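Local atomic coordinates of putative L-alanine-DL-glutamate epimerase (Burkholderia xenovorans, PDB entry 3GO2), a protein that probably acts as a magnesium-dependent racemase or epimerase of the mandelate racemase/muconate lactonizing enzyme family. Residues A[59-62]-A[63-66]; A[205-208]-A[209-212]. All blocks are in the same frame, centred on the assembly; numbering follows the deposited sequence.

In the fold
Contact 1 and contact 2 lie on opposite sides of the chain's centre, about 50 Å apart between centres, and share no helix or strand. The first, at 59-66, is the turn that starts helix 65-76 in the N-terminal domain; the second, at 205-212, is the C-terminal end of helix 193-210 in the TIM-barrel-like domain. Contact 1 is largely buried and relies on a serine, a glutamate and two bridging waters. Contact 2 is only partly buried, with D208 and P212 exposed, and combines backbone helix bonds with an arginine-to-carbonyl bond. Each reaches another copy of the protein, the second subunit for contact 1 and the third for contact 2.

Contact 1 (A[59-62]-A[63-66]); sequences GASV and MEHE
S61 holds M63 through its side-chain OG and E64 through its carbonyl, folding the chain just ahead of helix 65-76. Its OG lies anti to its own backbone N (chi1 179°) and receives the N-H of M63, with 3.1 Å between S61 OG and M63 N, an ST turn. The carbonyl of the same serine closes a type I beta turn, S61 O lying 3.2 Å from E64 N; the donor sits above the carbonyl plane, 65° out of it. A water donates to S61 O and, at 2.8 Å, to E64 O as well, so that S61 O has two donors. A second water takes the N-H of S61 and donates to E64 OE1. The extended E64 side chain runs alongside the serine, with E64 CD 3.7 Å from S61 CB, while the other carboxylate oxygen, OE2, forms a salt bridge with K114 of the second subunit. V62 follows, meeting M63 through one methyl branch: V62 CG1 lies 3.9 Å from M63 SD, a sulfur brought there by a chain bent at chi2 and chi3. E64, at the N-cap position, is also the centre of an inverse gamma turn, in which H65 N makes a weak bond to M63 O. In the N-terminal domain the turn links helix 46-57 to helix 65-76: V62 packs on L25 and T27 of strand 19-27 and on A98 of helix 82-103, whose L95, L96 and K99 touch H65.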
ATOM      1  N   GLY A  59      45.049 -21.211  -2.098  1.00 17.70           N
ATOM      2  CA  GLY A  59      44.911 -22.513  -1.488  1.00 17.67           C
ATOM      3  C   GLY A  59      43.544 -23.136  -1.682  1.00 17.48           C
ATOM      4  O   GLY A  59      43.387 -24.349  -1.471  1.00 18.20           O
ATOM      5  N   ALA A  60      42.563 -22.322  -2.065  1.00 16.38           N
ATOM      6  CA  ALA A  60      41.204 -22.800  -2.333  1.00 16.33           C
ATOM      7  C   ALA A  60      41.110 -23.338  -3.761  1.00 16.46           C
ATOM      8  O   ALA A  60      41.979 -23.090  -4.585  1.00 17.29           O
ATOM      9  CB  ALA A  60      40.186 -21.674  -2.108  1.00 17.65           C
ATOM     10  N   SER A  61      40.033 -24.060  -4.060  1.00 16.96           N
ATOM     11  CA  SER A  61      39.800 -24.574  -5.411  1.00 16.29           C
ATOM     12  C   SER A  61      39.421 -23.455  -6.371  1.00 15.72           C
ATOM     13  O   SER A  61      38.514 -22.678  -6.086  1.00 14.63           O
ATOM     14  CB  SER A  61      38.656 -25.587  -5.425  1.00 16.31           C
ATOM     15  OG  SER A  61      38.432 -26.055  -6.757  1.00 16.76           O
ATOM     16  N   VAL A  62      40.082 -23.403  -7.523  1.00 15.38           N
ATOM     17  CA  VAL A  62      39.706 -22.454  -8.595  1.00 15.42           C
ATOM     18  C   VAL A  62      38.295 -22.697  -9.114  1.00 16.07           C
ATOM     19  O   VAL A  62      37.647 -21.767  -9.654  1.00 16.66           O
ATOM     20  CB  VAL A  62      40.677 -22.507  -9.778  1.00 15.42           C
ATOM     21  CG1 VAL A  62      40.510 -23.797 -10.576  1.00 15.99           C
ATOM     22  CG2 VAL A  62      40.533 -21.277 -10.691  1.00 16.13           C
ATOM     23  N   MET A  63      37.807 -23.922  -8.940  1.00 15.23           N
ATOM     24  CA  MET A  63      36.490 -24.286  -9.463  1.00 15.20           C
ATOM     25  C   MET A  63      35.345 -23.743  -8.605  1.00 14.92           C
ATOM     26  O   MET A  63      34.226 -23.553  -9.085  1.00 14.37           O
ATOM     27  CB  MET A  63      36.373 -25.805  -9.559  1.00 15.39           C
ATOM     28  CG  MET A  63      37.494 -26.489 -10.333  1.00 15.27           C
ATOM     29  SD  MET A  63      37.672 -25.999 -12.098  1.00 13.19           S
ATOM     30  CE  MET A  63      36.552 -27.126 -12.792  1.00 19.77           C
ATOM     31  N   GLU A  64      35.632 -23.441  -7.346  1.00 14.78           N
ATOM     32  CA  GLU A  64      34.587 -23.143  -6.368  1.00 14.08           C
ATOM     33  C   GLU A  64      34.364 -21.629  -6.243  1.00 14.00           C
ATOM     34  O   GLU A  64      34.598 -21.009  -5.196  1.00 13.46           O
ATOM     35  CB  GLU A  64      34.942 -23.794  -5.019  1.00 14.82           C
ATOM     36  CG  GLU A  64      34.885 -25.321  -5.102  1.00 15.99           C
ATOM     37  CD  GLU A  64      35.309 -26.080  -3.868  1.00 19.38           C
ATOM     38  OE1 GLU A  64      35.526 -25.476  -2.815  1.00 19.47           O
ATOM     39  OE2 GLU A  64      35.436 -27.319  -3.996  1.00 19.78           O
ATOM     40  N   HIS A  65      33.900 -21.020  -7.320  1.00 13.58           N
ATOM     41  CA  HIS A  65      33.770 -19.565  -7.310  1.00 13.20           C
ATOM     42  C   HIS A  65      32.629 -19.084  -6.431  1.00 14.53           C
ATOM     43  O   HIS A  65      32.776 -18.060  -5.744  1.00 13.96           O
ATOM     44  CB  HIS A  65      33.750 -18.948  -8.723  1.00 13.32           C
ATOM     45  CG  HIS A  65      32.662 -19.454  -9.636  1.00 13.56           C
ATOM     46  ND1 HIS A  65      31.401 -18.906  -9.660  1.00 14.39           N
ATOM     47  CD2 HIS A  65      32.667 -20.436 -10.572  1.00 13.26           C
ATOM     48  CE1 HIS A  65      30.679 -19.519 -10.586  1.00 15.29           C
ATOM     49  NE2 HIS A  65      31.422 -20.448 -11.165  1.00 14.45           N
ATOM     50  N   GLU A  66      31.513 -19.800  -6.390  1.00 13.90           N
ATOM     51  CA  GLU A  66      30.427 -19.349  -5.523  1.00 15.72           C
ATOM     52  C   GLU A  66      30.770 -19.555  -4.041  1.00 14.60           C
ATOM     53  O   GLU A  66      30.310 -18.797  -3.181  1.00 15.20           O
ATOM     54  CB  GLU A  66      29.125 -20.020  -5.919  1.00 16.62           C
ATOM     55  CG  GLU A  66      27.965 -19.475  -5.226  1.00 21.58           C
ATOM     56  CD  GLU A  66      27.450 -18.133  -5.739  1.00 20.42           C
ATOM     57  OE1 GLU A  66      28.106 -17.308  -6.445  1.00 15.78           O
ATOM     58  OE2 GLU A  66      26.313 -17.877  -5.329  1.00 21.20           O
TER
HETATM   59  O   HOH W   1      37.189 -21.236  -4.072  1.00 18.18           O
HETATM   60  O   HOH W   2      38.153 -24.596  -2.049  1.00 22.70           O

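Contact 2 (A[205-208]-A[209-212]); sequences ALRD and GAGP
The C-terminal end of helix 193-210 is tied off by R207, whose side chain reaches past the last turn to the carbonyl of G211. R207 NH1 donates to G211 O at 2.9 Å, with an N-H...O angle of 152°. The bond is well aligned on both partners, since G211 O lies at the guanidinium edge, 9° from its plane, and the donor lies in the carbonyl plane of the glycine. The arginine leaves the helix with CG anti to its backbone N, and bends at chi2 and chi3 fold the chain round toward the terminus, which also brings R207 CD within 3.6 Å of G211 O. NH1 additionally donates to V214 O, and so clamps two carbonyls of the segment that follows the helix; the positive group probably interacts favourably with the negative end of the helix dipole. NH2 has a long, weak ion pair with D240 and lies near the like-charged R193 of the third subunit.

This helix belongs to a beta-alpha-beta crossover of the TIM-barrel-like domain, connecting parallel strands 161-168 and 215-219. Its last regular backbone bonds run from G209 N to A205 O at 3.1 Å and from A210 N to L206 O at 2.8 Å. The next, from G211 N to R207 O, is weak, and there G211 turns to positive phi (77°); P212, lacking an N-H, could not add a further helical bond. A210 CB rests 3.3 Å from L206 O. L206 packs against I162 and T164 of strand 161-168 and I216 of strand 215-219, and also meets V147 and A151 of helix 144-156, while D208 OD2 forms a salt bridge with K148 of that helix.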
ATOM      1  N   ALA A 205      21.818  18.621 -33.494  1.00 18.69           N
ATOM      2  CA  ALA A 205      23.002  18.410 -34.337  1.00 19.13           C
ATOM      3  C   ALA A 205      23.302  16.938 -34.503  1.00 19.20           C
ATOM      4  O   ALA A 205      23.592  16.449 -35.615  1.00 18.98           O
ATOM      5  CB  ALA A 205      24.217  19.157 -33.791  1.00 18.95           C
ATOM      6  N   LEU A 206      23.253  16.206 -33.393  1.00 19.46           N
ATOM      7  CA  LEU A 206      23.450  14.769 -33.463  1.00 19.40           C
ATOM      8  C   LEU A 206      22.438  14.073 -34.365  1.00 19.84           C
ATOM      9  O   LEU A 206      22.805  13.205 -35.159  1.00 20.33           O
ATOM     10  CB  LEU A 206      23.420  14.172 -32.045  1.00 20.77           C
ATOM     11  CG  LEU A 206      24.250  12.934 -31.828  1.00 21.16           C
ATOM     12  CD1 LEU A 206      25.759  13.240 -31.907  1.00 21.21           C
ATOM     13  CD2 LEU A 206      23.886  12.330 -30.453  1.00 21.26           C
ATOM     14  N   ARG A 207      21.159  14.462 -34.258  1.00 19.12           N
ATOM     15  CA  ARG A 207      20.109  13.861 -35.053  1.00 20.10           C
ATOM     16  C   ARG A 207      20.272  14.187 -36.547  1.00 20.25           C
ATOM     17  O   ARG A 207      20.022  13.327 -37.412  1.00 21.27           O
ATOM     18  CB  ARG A 207      18.734  14.336 -34.578  1.00 19.54           C
ATOM     19  CG  ARG A 207      17.566  13.882 -35.455  1.00 21.90           C
ATOM     20  CD  ARG A 207      17.579  12.361 -35.644  1.00 23.73           C
ATOM     21  NE  ARG A 207      17.220  11.659 -34.412  1.00 24.01           N
ATOM     22  CZ  ARG A 207      17.443  10.368 -34.159  1.00 25.66           C
ATOM     23  NH1 ARG A 207      18.075   9.591 -35.023  1.00 24.07           N
ATOM     24  NH2 ARG A 207      17.023   9.856 -33.007  1.00 27.35           N
ATOM     25  N   ASP A 208      20.665  15.425 -36.818  1.00 21.47           N
ATOM     26  CA  ASP A 208      20.918  15.917 -38.187  1.00 22.61           C
ATOM     27  C   ASP A 208      21.995  15.033 -38.853  1.00 23.31           C
ATOM     28  O   ASP A 208      21.866  14.676 -40.021  1.00 23.96           O
ATOM     29  CB  ASP A 208      21.346  17.399 -38.125  1.00 23.11           C
ATOM     30  CG  ASP A 208      21.467  18.068 -39.493  1.00 26.91           C
ATOM     31  OD1 ASP A 208      20.953  17.521 -40.493  1.00 29.75           O
ATOM     32  OD2 ASP A 208      22.074  19.172 -39.552  1.00 31.72           O
ATOM     33  N   GLY A 209      23.032  14.670 -38.100  1.00 22.82           N
ATOM     34  CA  GLY A 209      24.092  13.786 -38.597  1.00 23.12           C
ATOM     35  C   GLY A 209      23.742  12.306 -38.638  1.00 22.63           C
ATOM     36  O   GLY A 209      24.141  11.573 -39.562  1.00 22.25           O
ATOM     37  N   ALA A 210      22.982  11.855 -37.639  1.00 22.88           N
ATOM     38  CA  ALA A 210      22.660  10.437 -37.480  1.00 23.39           C
ATOM     39  C   ALA A 210      21.701   9.930 -38.557  1.00 23.99           C
ATOM     40  O   ALA A 210      21.718   8.745 -38.911  1.00 23.52           O
ATOM     41  CB  ALA A 210      22.033  10.174 -36.075  1.00 22.79           C
ATOM     42  N   GLY A 211      20.877  10.832 -39.084  1.00 25.64           N
ATOM     43  CA  GLY A 211      19.772  10.432 -39.913  1.00 26.96           C
ATOM     44  C   GLY A 211      18.677   9.899 -39.005  1.00 28.27           C
ATOM     45  O   GLY A 211      18.871   9.785 -37.795  1.00 27.91           O
ATOM     46  N   PRO A 212      17.522   9.579 -39.579  1.00 30.31           N
ATOM     47  CA  PRO A 212      16.404   9.084 -38.779  1.00 31.04           C
ATOM     48  C   PRO A 212      16.525   7.633 -38.290  1.00 31.51           C
ATOM     49  O   PRO A 212      15.814   7.251 -37.334  1.00 33.26           O
ATOM     50  CB  PRO A 212      15.206   9.216 -39.733  1.00 31.55           C
ATOM     51  CG  PRO A 212      15.788   9.264 -41.084  1.00 31.18           C
ATOM     52  CD  PRO A 212      17.091   9.970 -40.936  1.00 30.91           C
TER